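Local coordinates for protein serpin-ZX (Arabidopsis thaliana, PDB 3LE2) that inhibits target proteases such as metacaspase-9 by offering its reactive centre loop for cleavage and trapping the enzyme covalently, thereby restraining programmed cell death, at residues A172-G177 / K330-V335. Numbering follows the deposited sequence. Where two conformers were deposited one is given.
Sequences ALYFKG and KACIEV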
loop_
_atom_site.group_PDB
_atom_site.type_symbol
_atom_site.label_atom_id
_atom_site.label_comp_id
_atom_site.label_asym_id
_atom_site.label_seq_id
_atom_site.Cartn_x
_atom_site.Cartn_y
_atom_site.Cartn_z
ATOM N N ALA A 172 -0.614 -2.979 9.920
ATOM C CA ALA A 172 -0.161 -3.963 8.947
ATOM C C ALA A 172 -1.291 -4.303 7.988
ATOM O O ALA A 172 -2.458 -4.294 8.362
ATOM C CB ALA A 172 0.346 -5.218 9.653
ATOM N N LEU A 173 -0.945 -4.588 6.743
ATOM C CA LEU A 173 -1.938 -5.031 5.780
ATOM C C LEU A 173 -1.384 -6.236 5.043
ATOM O O LEU A 173 -0.348 -6.146 4.378
ATOM C CB LEU A 173 -2.319 -3.910 4.789
ATOM C CG LEU A 173 -3.423 -4.244 3.767
ATOM C CD1 LEU A 173 -4.752 -4.534 4.458
ATOM C CD2 LEU A 173 -3.623 -3.159 2.693
ATOM N N TYR A 174 -2.069 -7.369 5.182
ATOM C CA TYR A 174 -1.753 -8.555 4.394
ATOM C C TYR A 174 -2.770 -8.705 3.266
ATOM O O TYR A 174 -3.971 -8.535 3.466
ATOM C CB TYR A 174 -1.711 -9.818 5.272
ATOM C CG TYR A 174 -1.517 -11.113 4.506
ATOM C CD1 TYR A 174 -0.241 -11.608 4.260
ATOM C CD2 TYR A 174 -2.609 -11.847 4.029
ATOM C CE1 TYR A 174 -0.040 -12.806 3.567
ATOM C CE2 TYR A 174 -2.421 -13.051 3.325
ATOM C CZ TYR A 174 -1.127 -13.519 3.102
ATOM O OH TYR A 174 -0.899 -14.691 2.413
ATOM N N PHE A 175 -2.278 -9.025 2.079
ATOM C CA PHE A 175 -3.131 -9.258 0.924
ATOM C C PHE A 175 -2.568 -10.435 0.159
ATOM O O PHE A 175 -1.356 -10.540 -0.037
ATOM C CB PHE A 175 -3.173 -8.000 0.040
ATOM C CG PHE A 175 -3.827 -8.189 -1.322
ATOM C CD1 PHE A 175 -5.135 -7.803 -1.537
ATOM C CD2 PHE A 175 -3.103 -8.664 -2.404
ATOM C CE1 PHE A 175 -5.725 -7.935 -2.789
ATOM C CE2 PHE A 175 -3.689 -8.790 -3.663
ATOM C CZ PHE A 175 -4.997 -8.430 -3.850
ATOM N N LYS A 176 -3.448 -11.334 -0.249
ATOM C CA LYS A 176 -3.052 -12.390 -1.164
ATOM C C LYS A 176 -4.218 -12.690 -2.072
ATOM O O LYS A 176 -5.318 -12.975 -1.601
ATOM C CB LYS A 176 -2.618 -13.659 -0.425
ATOM C CG LYS A 176 -2.240 -14.790 -1.372
ATOM C CD LYS A 176 -1.511 -15.899 -0.645
ATOM C CE LYS A 176 -1.143 -17.039 -1.581
ATOM N NZ LYS A 176 -0.447 -18.141 -0.831
ATOM N N GLY A 177 -3.979 -12.607 -3.374
ATOM C CA GLY A 177 -5.034 -12.812 -4.342
ATOM C C GLY A 177 -4.631 -13.796 -5.420
ATOM O O GLY A 177 -3.453 -13.942 -5.739
ATOM N N LYS A 330 3.794 -2.364 8.331
ATOM C CA LYS A 330 4.307 -3.535 7.659
ATOM C C LYS A 330 3.337 -4.006 6.580
ATOM O O LYS A 330 2.111 -4.011 6.775
ATOM C CB LYS A 330 4.562 -4.662 8.664
ATOM C CG LYS A 330 5.145 -5.949 8.049
ATOM C CD LYS A 330 6.669 -5.957 8.057
ATOM C CE LYS A 330 7.199 -7.329 8.451
ATOM N NZ LYS A 330 8.618 -7.294 8.889
ATOM N N ALA A 331 3.915 -4.419 5.457
ATOM C CA ALA A 331 3.183 -4.902 4.316
ATOM C C ALA A 331 3.989 -6.020 3.668
ATOM O O ALA A 331 5.205 -6.101 3.842
ATOM C CB ALA A 331 2.992 -3.765 3.332
ATOM N N CYS A 332 3.322 -6.885 2.917
ATOM C CA CYS A 332 4.043 -7.881 2.126
ATOM C C CYS A 332 3.336 -8.083 0.788
ATOM O O CYS A 332 2.150 -7.791 0.653
ATOM C CB CYS A 332 4.141 -9.211 2.869
ATOM S SG CYS A 332 2.541 -9.976 3.060
ATOM N N ILE A 333 4.074 -8.579 -0.196
ATOM C CA ILE A 333 3.540 -8.756 -1.536
ATOM C C ILE A 333 4.139 -10.002 -2.150
ATOM O O ILE A 333 5.214 -10.463 -1.748
ATOM C CB ILE A 333 3.779 -7.527 -2.447
ATOM C CG1 ILE A 333 2.924 -7.624 -3.717
ATOM C CG2 ILE A 333 5.257 -7.379 -2.786
ATOM C CD1 ILE A 333 1.417 -7.602 -3.463
ATOM N N GLU A 334 3.420 -10.573 -3.103
ATOM C CA GLU A 334 3.896 -11.764 -3.778
ATOM C C GLU A 334 3.314 -11.849 -5.168
ATOM O O GLU A 334 2.130 -11.568 -5.378
ATOM C CB GLU A 334 3.514 -13.009 -2.997
ATOM C CG GLU A 334 3.717 -14.275 -3.790
ATOM C CD GLU A 334 3.441 -15.518 -2.969
ATOM O OE1 GLU A 334 2.638 -15.441 -2.009
ATOM O OE2 GLU A 334 4.030 -16.573 -3.290
ATOM N N VAL A 335 4.156 -12.236 -6.114
ATOM C CA VAL A 335 3.712 -12.484 -7.472
ATOM C C VAL A 335 4.173 -13.867 -7.938
ATOM O O VAL A 335 5.372 -14.147 -8.004
ATOM C CB VAL A 335 4.221 -11.391 -8.441
ATOM C CG1 VAL A 335 4.093 -11.848 -9.881
ATOM C CG2 VAL A 335 3.462 -10.095 -8.218
HETATM O O HOH W 1 0.212 -8.428 2.096
HETATM O O HOH W 2 1.527 -18.466 -2.334
HETATM O O HOH W 3 -1.106 -11.981 -4.117
#
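Tyr-174 and Cys-332 meet where two nearly parallel strands, 15° apart in direction, begin to separate. In the given conformer of Cys-332, one of two deposited, SG comes within 3.4 Å of Tyr-174 CD1 and is also close to CE1. It arrives obliquely, 65° off the ring normal, in a sulfur-aromatic contact that is doubtful in so far as it rests on one of two conformers. A chi1 of 67° sets SG between the backbone N and carbonyl carbon, turned to the tyrosine. Further along the same face, the extended chains of Lys-176 and Glu-334 cross at a slant. Lys-176 NZ stops 4.3 Å from Glu-334 OE1, beyond a salt bridge, and a water accepting from NZ bonds only weakly to that carboxylate oxygen; the opposite charges probably still attract. On the reverse face Leu-173 and Ala-331 both pack on Phe-384 of strand 382-388.

Direct backbone pairing is brief: Leu-173 N donates to Lys-330 O at 3.1 Å, and the same oxygen takes a CA-H contact from Ala-172. The CA atoms of Ala-172 and Lys-330 are 4.7 Å apart, but those of Lys-176 and Glu-334 are 7.4 Å apart. Water enters the widening gap. One molecule accepts from Phe-175 N at 2.6 Å and lies near the carbonyl oxygens of Leu-173 and Cys-332; another accepts from Gly-177 N at 3.0 Å and reaches Glu-334 O weakly. Strands 93-103 and 277-289 flank the pair. The splayed, water-bridged strands are the central strands 3 and 5 of serpin sheet A in the native stressed state; in the serpin mechanism the cleaved reactive centre loop inserts between them as strand 4.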